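Local coordinates for protein formiminotetrahydrofolate cyclodeaminase (Thermotoga maritima, PDB 1O5H) that probably catalyses the cyclodeamination of 5-formiminotetrahydrofolate, releasing ammonia and leaving 5,10-methenyltetrahydrofolate, at residues Glu109-Leu114 with Glu174-Thr179; Val120-Ile125 with Val166-Asn171. One frame throughout, in Å; residues are numbered along the deposited sequence.

Both contacts use helix 107-141, and their centres lie 14 Å apart on the same side of the chain's centre. Along the chain the order is 109-114, 120-125, 166-171 and 174-179, so the outer pair encloses the inner one. Contact 2 packs helix 107-141 against the returning helix 147-172 in the buried interior, its centre about 10 Å from that of the chain. Contact 1 sits farther out, about 24 Å from the chain's centre, where the link from helix 147-172 into helix 178-206 passes the early turns of helix 107-141. Together they fasten helix 107-141 to helix 147-172 and to the link that leads into helix 178-206.

Contact 1 (Glu109-Leu114 with Glu174-Thr179); sequences ELQNAL and EISDET
A bend at chi2 (-68°) in the Gln111 chain carries its carboxamide to the backbone of Glu174-Ser176, while the first torsion of Leu114 sets CG beside its own backbone N and its methyls by Glu174. The amide then works at both ends. OE1 of Gln111 accepts the backbone N of Ser176 at 3.0 Å, a fairly bent bond (149°) in which the donor comes from beside the C=O, 33° off the carbonyl plane. NE2 of Gln111 gives a weak bond to the Glu174 O at 2.9 Å. Next to this polar grip, Leu114 CB meets Ile175 CG1 at 3.5 Å, and Leu114 CD2 lies 3.7 Å from Glu174 CB; helix 68-100 adds Val99 against Leu114. An alanine here in place of Gln111 removes the carboxamide, which would probably leave the turn at Glu174-Ser176 less firmly tied to the helix and the Ser176 N without its mate. Farther on, Asp177 is the N-cap of helix 178-206, its OD1 accepting from the N of Phe180, while its OD2 makes a salt bridge with Lys115, one turn along helix 107-141 from Gln111. One neutral amide serving a backbone donor and a backbone acceptor, beside an apolar patch, implies a link fixed to helix 107-141 by mixed chemistry just before the next helix starts.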
ATOM      1  N   GLU A 109      13.462 -31.288  -6.194  1.00 57.38           N
ATOM      2  CA  GLU A 109      13.665 -30.188  -5.244  1.00 57.29           C
ATOM      3  C   GLU A 109      13.040 -28.828  -5.705  1.00 55.05           C
ATOM      4  O   GLU A 109      12.432 -28.133  -4.891  1.00 52.69           O
ATOM      5  CB  GLU A 109      15.172 -30.042  -4.908  1.00 56.18           C
ATOM      6  CG  GLU A 109      15.902 -31.350  -4.588  1.00 60.94           C
ATOM      7  CD  GLU A 109      17.414 -31.319  -4.885  1.00 60.15           C
ATOM      8  OE1 GLU A 109      18.203 -30.847  -4.033  1.00 63.56           O
ATOM      9  OE2 GLU A 109      17.830 -31.787  -5.970  1.00 55.37           O
ATOM     10  N   LEU A 110      13.184 -28.475  -6.993  1.00 54.11           N
ATOM     11  CA  LEU A 110      12.702 -27.192  -7.539  1.00 53.47           C
ATOM     12  C   LEU A 110      11.178 -27.111  -7.466  1.00 52.38           C
ATOM     13  O   LEU A 110      10.624 -26.170  -6.896  1.00 52.07           O
ATOM     14  CB  LEU A 110      13.179 -26.978  -8.991  1.00 53.35           C
ATOM     15  CG  LEU A 110      12.737 -25.685  -9.713  1.00 55.01           C
ATOM     16  CD1 LEU A 110      13.445 -24.472  -9.137  1.00 55.97           C
ATOM     17  CD2 LEU A 110      12.925 -25.727 -11.252  1.00 54.90           C
ATOM     18  N   GLN A 111      10.512 -28.109  -8.041  1.00 50.86           N
ATOM     19  CA  GLN A 111       9.065 -28.174  -8.040  1.00 48.44           C
ATOM     20  C   GLN A 111       8.507 -27.988  -6.642  1.00 48.50           C
ATOM     21  O   GLN A 111       7.535 -27.249  -6.435  1.00 49.20           O
ATOM     22  CB  GLN A 111       8.593 -29.490  -8.639  1.00 47.28           C
ATOM     23  CG  GLN A 111       8.394 -29.410 -10.126  1.00 46.83           C
ATOM     24  CD  GLN A 111       7.229 -28.528 -10.473  1.00 56.31           C
ATOM     25  OE1 GLN A 111       6.096 -28.758 -10.011  1.00 58.65           O
ATOM     26  NE2 GLN A 111       7.489 -27.509 -11.278  1.00 60.22           N
ATOM     27  N   ASN A 112       9.134 -28.634  -5.675  1.00 46.62           N
ATOM     28  CA  ASN A 112       8.703 -28.502  -4.297  1.00 46.83           C
ATOM     29  C   ASN A 112       8.960 -27.097  -3.727  1.00 46.30           C
ATOM     30  O   ASN A 112       8.150 -26.573  -2.954  1.00 48.62           O
ATOM     31  CB  ASN A 112       9.379 -29.571  -3.453  1.00 49.26           C
ATOM     32  CG  ASN A 112       9.595 -29.132  -2.035  1.00 54.24           C
ATOM     33  OD1 ASN A 112       8.675 -29.176  -1.216  1.00 55.84           O
ATOM     34  ND2 ASN A 112      10.822 -28.698  -1.726  1.00 63.38           N
ATOM     35  N   ALA A 113      10.075 -26.483  -4.112  1.00 43.58           N
ATOM     36  CA  ALA A 113      10.408 -25.155  -3.627  1.00 40.28           C
ATOM     37  C   ALA A 113       9.415 -24.183  -4.207  1.00 40.50           C
ATOM     38  O   ALA A 113       8.869 -23.335  -3.491  1.00 38.89           O
ATOM     39  CB  ALA A 113      11.795 -24.780  -4.042  1.00 41.85           C
ATOM     40  N   LEU A 114       9.176 -24.326  -5.509  1.00 40.61           N
ATOM     41  CA  LEU A 114       8.178 -23.533  -6.195  1.00 41.86           C
ATOM     42  C   LEU A 114       6.815 -23.560  -5.479  1.00 41.72           C
ATOM     43  O   LEU A 114       6.166 -22.523  -5.372  1.00 42.81           O
ATOM     44  CB  LEU A 114       8.064 -23.989  -7.639  1.00 43.17           C
ATOM     45  CG  LEU A 114       9.165 -23.566  -8.605  1.00 39.84           C
ATOM     46  CD1 LEU A 114       9.105 -24.493  -9.803  1.00 40.69           C
ATOM     47  CD2 LEU A 114       8.982 -22.109  -9.037  1.00 44.93           C
ATOM     48  N   GLU A 174       5.113 -21.879 -13.118  1.00 49.73           N
ATOM     49  CA  GLU A 174       6.291 -22.745 -13.147  1.00 51.57           C
ATOM     50  C   GLU A 174       6.092 -24.173 -12.605  1.00 49.21           C
ATOM     51  O   GLU A 174       6.950 -25.034 -12.789  1.00 45.63           O
ATOM     52  CB  GLU A 174       7.423 -22.064 -12.384  1.00 54.54           C
ATOM     53  CG  GLU A 174       7.805 -20.696 -12.939  1.00 66.04           C
ATOM     54  CD  GLU A 174       8.109 -20.724 -14.442  1.00 74.82           C
ATOM     55  OE1 GLU A 174       8.606 -21.769 -14.948  1.00 62.34           O
ATOM     56  OE2 GLU A 174       7.843 -19.691 -15.119  1.00 81.11           O
ATOM     57  N   ILE A 175       4.969 -24.408 -11.927  1.00 49.22           N
ATOM     58  CA  ILE A 175       4.696 -25.685 -11.250  1.00 48.27           C
ATOM     59  C   ILE A 175       3.958 -26.650 -12.178  1.00 48.95           C
ATOM     60  O   ILE A 175       2.886 -26.328 -12.727  1.00 49.93           O
ATOM     61  CB  ILE A 175       3.930 -25.424  -9.914  1.00 48.83           C
ATOM     62  CG1 ILE A 175       4.865 -24.745  -8.910  1.00 44.70           C
ATOM     63  CG2 ILE A 175       3.364 -26.700  -9.299  1.00 48.95           C
ATOM     64  CD1 ILE A 175       4.187 -24.138  -7.725  1.00 36.92           C
ATOM     65  N   SER A 176       4.546 -27.828 -12.351  1.00 48.32           N
ATOM     66  CA  SER A 176       4.066 -28.789 -13.339  1.00 49.61           C
ATOM     67  C   SER A 176       2.936 -29.655 -12.800  1.00 49.23           C
ATOM     68  O   SER A 176       2.120 -30.152 -13.572  1.00 52.77           O
ATOM     69  CB  SER A 176       5.216 -29.652 -13.879  1.00 49.69           C
ATOM     70  OG  SER A 176       5.885 -30.324 -12.825  1.00 49.95           O
ATOM     71  N   ASP A 177       2.883 -29.818 -11.480  1.00 46.68           N
ATOM     72  CA  ASP A 177       1.800 -30.549 -10.825  1.00 44.58           C
ATOM     73  C   ASP A 177       0.448 -29.883 -11.098  1.00 43.68           C
ATOM     74  O   ASP A 177       0.102 -28.906 -10.441  1.00 43.42           O
ATOM     75  CB  ASP A 177       2.090 -30.592  -9.324  1.00 42.59           C
ATOM     76  CG  ASP A 177       0.966 -31.208  -8.512  1.00 41.94           C
ATOM     77  OD1 ASP A 177      -0.188 -31.351  -8.998  1.00 46.06           O
ATOM     78  OD2 ASP A 177       1.155 -31.554  -7.331  1.00 30.72           O
ATOM     79  N   GLU A 178      -0.321 -30.409 -12.050  1.00 44.10           N
ATOM     80  CA  GLU A 178      -1.594 -29.773 -12.411  1.00 46.49           C
ATOM     81  C   GLU A 178      -2.553 -29.596 -11.228  1.00 45.99           C
ATOM     82  O   GLU A 178      -3.062 -28.487 -11.031  1.00 46.88           O
ATOM     83  CB  GLU A 178      -2.308 -30.483 -13.578  1.00 48.35           C
ATOM     84  CG  GLU A 178      -3.091 -29.516 -14.476  1.00 58.51           C
ATOM     85  CD  GLU A 178      -4.450 -30.049 -14.935  1.00 72.37           C
ATOM     86  OE1 GLU A 178      -4.480 -31.086 -15.645  1.00 76.38           O
ATOM     87  OE2 GLU A 178      -5.491 -29.417 -14.592  1.00 75.04           O
ATOM     88  N   THR A 179      -2.789 -30.650 -10.436  1.00 44.77           N
ATOM     89  CA  THR A 179      -3.794 -30.550  -9.373  1.00 43.58           C
ATOM     90  C   THR A 179      -3.425 -29.453  -8.377  1.00 42.58           C
ATOM     91  O   THR A 179      -4.267 -28.620  -8.046  1.00 45.25           O
ATOM     92  CB  THR A 179      -4.093 -31.881  -8.648  1.00 44.53           C
ATOM     93  OG1 THR A 179      -3.109 -32.081  -7.635  1.00 47.00           O
ATOM     94  CG2 THR A 179      -3.998 -33.145  -9.592  1.00 45.66           C
TER

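Contact 2 (Val120-Ile125 with Val166-Asn171); sequences VPMDVI and VNVLIN
Val168 gives up the most surface here, followed by Pro121 and Met122, and the contact is built round its two methyls. CG2 of Val168 lies 3.6 Å from Pro121 CB, and the Pro121 ring also reaches along the neighbouring backbone, its CG 3.7 Å from the Val168 N. The selenomethionine Met122 touches both methyls of Val168 with its CE, which comes within 3.4 Å of CG1. That reach depends on a folded chain: chi2 of 43° and chi3 of 64° curl Met122 round so that the methyl end, not the selenium, touches the valine. Ile125 adds a looser touch, CD1 to Val168 CG2 at 4.3 Å, one turn along from Pro121. Proline has no N-H to give to the preceding turn, and helix 120-125 is kinked at that residue. No hydrogen bond crosses between the segments; on the facing helix the Asn171 side chain turns back on its own helix, its ND2 donating to the Asn167 O at 2.7 Å. Neighbouring parts complete the packing: Met184 and Leu188 of helix 178-206 cover Met122, and OD1 of Asn167 accepts a hydrogen bond from Asn152 of the second subunit. The axes of segments 120-125 and 166-171 approach to 8.5 Å at 154°, a close antiparallel pairing through apolar side chains, consistent with the helix packing of an all-helical bundle, in a subunit reported as a new fold, with helix 147-172 also facing the dimer partner.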
ATOM      1  N   VAL A 120       3.364 -18.675  -0.061  1.00 34.64           N
ATOM      2  CA  VAL A 120       3.598 -17.511   0.766  1.00 32.64           C
ATOM      3  C   VAL A 120       2.614 -16.392   0.446  1.00 33.96           C
ATOM      4  O   VAL A 120       1.837 -16.015   1.338  1.00 33.26           O
ATOM      5  CB  VAL A 120       5.033 -17.030   0.715  1.00 32.61           C
ATOM      6  CG1 VAL A 120       5.157 -15.705   1.443  1.00 25.87           C
ATOM      7  CG2 VAL A 120       5.925 -18.073   1.328  1.00 27.06           C
ATOM      8  N   PRO A 121       2.571 -15.898  -0.802  1.00 34.54           N
ATOM      9  CA  PRO A 121       1.602 -14.835  -1.134  1.00 36.21           C
ATOM     10  C   PRO A 121       0.174 -15.312  -0.919  1.00 37.75           C
ATOM     11  O   PRO A 121      -0.657 -14.550  -0.446  1.00 41.77           O
ATOM     12  CB  PRO A 121       1.880 -14.504  -2.603  1.00 35.48           C
ATOM     13  CG  PRO A 121       2.763 -15.595  -3.139  1.00 33.07           C
ATOM     14  CD  PRO A 121       3.373 -16.294  -1.971  1.00 32.60           C
HETATM   15  N   MSE A 122      -0.094 -16.577  -1.211  1.00 37.93           N
HETATM   16  CA  MSE A 122      -1.390 -17.159  -0.913  1.00 38.41           C
HETATM   17  C   MSE A 122      -1.758 -16.875   0.536  1.00 38.19           C
HETATM   18  O   MSE A 122      -2.851 -16.385   0.818  1.00 37.83           O
HETATM   19  CB  MSE A 122      -1.367 -18.664  -1.198  1.00 38.63           C
HETATM   20  CG  MSE A 122      -2.738 -19.313  -1.315  1.00 45.55           C
HETATM   21 SE   MSE A 122      -4.125 -18.353  -2.353  1.00 58.65          SE
HETATM   22  CE  MSE A 122      -3.342 -18.383  -3.977  1.00 71.13           C
ATOM     23  N   ASP A 123      -0.824 -17.147   1.445  1.00 39.63           N
ATOM     24  CA  ASP A 123      -1.060 -16.909   2.866  1.00 40.65           C
ATOM     25  C   ASP A 123      -1.297 -15.444   3.147  1.00 40.64           C
ATOM     26  O   ASP A 123      -2.235 -15.108   3.863  1.00 43.53           O
ATOM     27  CB  ASP A 123       0.044 -17.512   3.720  1.00 38.68           C
ATOM     28  CG  ASP A 123      -0.057 -19.037   3.774  1.00 47.70           C
ATOM     29  OD1 ASP A 123      -1.140 -19.550   3.394  1.00 48.62           O
ATOM     30  OD2 ASP A 123       0.861 -19.808   4.164  1.00 49.44           O
ATOM     31  N   VAL A 124      -0.499 -14.571   2.532  1.00 37.74           N
ATOM     32  CA  VAL A 124      -0.702 -13.138   2.688  1.00 34.28           C
ATOM     33  C   VAL A 124      -2.121 -12.789   2.310  1.00 35.66           C
ATOM     34  O   VAL A 124      -2.793 -12.053   3.036  1.00 38.46           O
ATOM     35  CB  VAL A 124       0.248 -12.296   1.824  1.00 32.67           C
ATOM     36  CG1 VAL A 124      -0.102 -10.844   1.956  1.00 24.87           C
ATOM     37  CG2 VAL A 124       1.680 -12.509   2.248  1.00 27.24           C
ATOM     38  N   ILE A 125      -2.587 -13.324   1.191  1.00 33.44           N
ATOM     39  CA  ILE A 125      -3.955 -13.063   0.751  1.00 34.34           C
ATOM     40  C   ILE A 125      -4.991 -13.510   1.772  1.00 36.14           C
ATOM     41  O   ILE A 125      -6.014 -12.863   1.973  1.00 34.93           O
ATOM     42  CB  ILE A 125      -4.234 -13.753  -0.578  1.00 35.25           C
ATOM     43  CG1 ILE A 125      -3.497 -13.041  -1.707  1.00 37.27           C
ATOM     44  CG2 ILE A 125      -5.707 -13.751  -0.861  1.00 32.55           C
ATOM     45  CD1 ILE A 125      -3.551 -13.756  -3.027  1.00 34.47           C
ATOM     46  N   VAL A 166      -0.691 -11.391  -8.165  1.00 32.76           N
ATOM     47  CA  VAL A 166       0.348 -11.495  -9.176  1.00 34.24           C
ATOM     48  C   VAL A 166       1.479 -12.438  -8.716  1.00 36.09           C
ATOM     49  O   VAL A 166       1.941 -13.300  -9.485  1.00 37.57           O
ATOM     50  CB  VAL A 166       0.869 -10.129  -9.613  1.00 36.57           C
ATOM     51  CG1 VAL A 166       2.289 -10.227 -10.216  1.00 30.15           C
ATOM     52  CG2 VAL A 166      -0.099  -9.519 -10.606  1.00 27.65           C
ATOM     53  N   ASN A 167       1.893 -12.311  -7.460  1.00 34.40           N
ATOM     54  CA  ASN A 167       2.964 -13.155  -6.991  1.00 36.05           C
ATOM     55  C   ASN A 167       2.579 -14.630  -6.889  1.00 36.74           C
ATOM     56  O   ASN A 167       3.375 -15.510  -7.247  1.00 37.74           O
ATOM     57  CB  ASN A 167       3.595 -12.578  -5.733  1.00 37.49           C
ATOM     58  CG  ASN A 167       4.300 -11.260  -6.009  1.00 32.26           C
ATOM     59  OD1 ASN A 167       4.136 -10.297  -5.279  1.00 39.83           O
ATOM     60  ND2 ASN A 167       5.063 -11.207  -7.089  1.00 39.11           N
ATOM     61  N   VAL A 168       1.347 -14.908  -6.470  1.00 36.56           N
ATOM     62  CA  VAL A 168       0.834 -16.277  -6.583  1.00 35.70           C
ATOM     63  C   VAL A 168       0.901 -16.807  -8.021  1.00 37.25           C
ATOM     64  O   VAL A 168       1.427 -17.901  -8.259  1.00 37.46           O
ATOM     65  CB  VAL A 168      -0.581 -16.409  -6.059  1.00 33.70           C
ATOM     66  CG1 VAL A 168      -1.192 -17.723  -6.508  1.00 30.42           C
ATOM     67  CG2 VAL A 168      -0.551 -16.348  -4.568  1.00 34.05           C
ATOM     68  N   LEU A 169       0.398 -16.038  -8.985  1.00 37.54           N
ATOM     69  CA  LEU A 169       0.400 -16.551 -10.355  1.00 38.28           C
ATOM     70  C   LEU A 169       1.773 -16.687 -10.992  1.00 40.10           C
ATOM     71  O   LEU A 169       1.998 -17.663 -11.706  1.00 41.62           O
ATOM     72  CB  LEU A 169      -0.533 -15.787 -11.262  1.00 35.87           C
ATOM     73  CG  LEU A 169      -1.966 -15.786 -10.755  1.00 31.75           C
ATOM     74  CD1 LEU A 169      -2.852 -15.061 -11.729  1.00 22.39           C
ATOM     75  CD2 LEU A 169      -2.454 -17.179 -10.567  1.00 37.94           C
ATOM     76  N   ILE A 170       2.692 -15.754 -10.748  1.00 40.07           N
ATOM     77  CA  ILE A 170       4.028 -15.932 -11.331  1.00 42.35           C
ATOM     78  C   ILE A 170       4.619 -17.249 -10.878  1.00 43.61           C
ATOM     79  O   ILE A 170       5.282 -17.919 -11.659  1.00 47.23           O
ATOM     80  CB  ILE A 170       5.023 -14.752 -11.090  1.00 42.48           C
ATOM     81  CG1 ILE A 170       5.218 -14.490  -9.579  1.00 46.55           C
ATOM     82  CG2 ILE A 170       4.605 -13.521 -11.942  1.00 35.38           C
ATOM     83  CD1 ILE A 170       6.453 -13.632  -9.172  1.00 44.88           C
ATOM     84  N   ASN A 171       4.359 -17.645  -9.638  1.00 44.34           N
ATOM     85  CA  ASN A 171       4.866 -18.915  -9.163  1.00 44.62           C
ATOM     86  C   ASN A 171       4.164 -20.136  -9.717  1.00 45.70           C
ATOM     87  O   ASN A 171       4.815 -21.068 -10.215  1.00 49.60           O
ATOM     88  CB  ASN A 171       4.882 -18.917  -7.671  1.00 44.75           C
ATOM     89  CG  ASN A 171       5.983 -18.055  -7.129  1.00 51.04           C
ATOM     90  OD1 ASN A 171       7.133 -18.493  -7.035  1.00 74.53           O
ATOM     91  ND2 ASN A 171       5.664 -16.828  -6.798  1.00 29.69           N
TER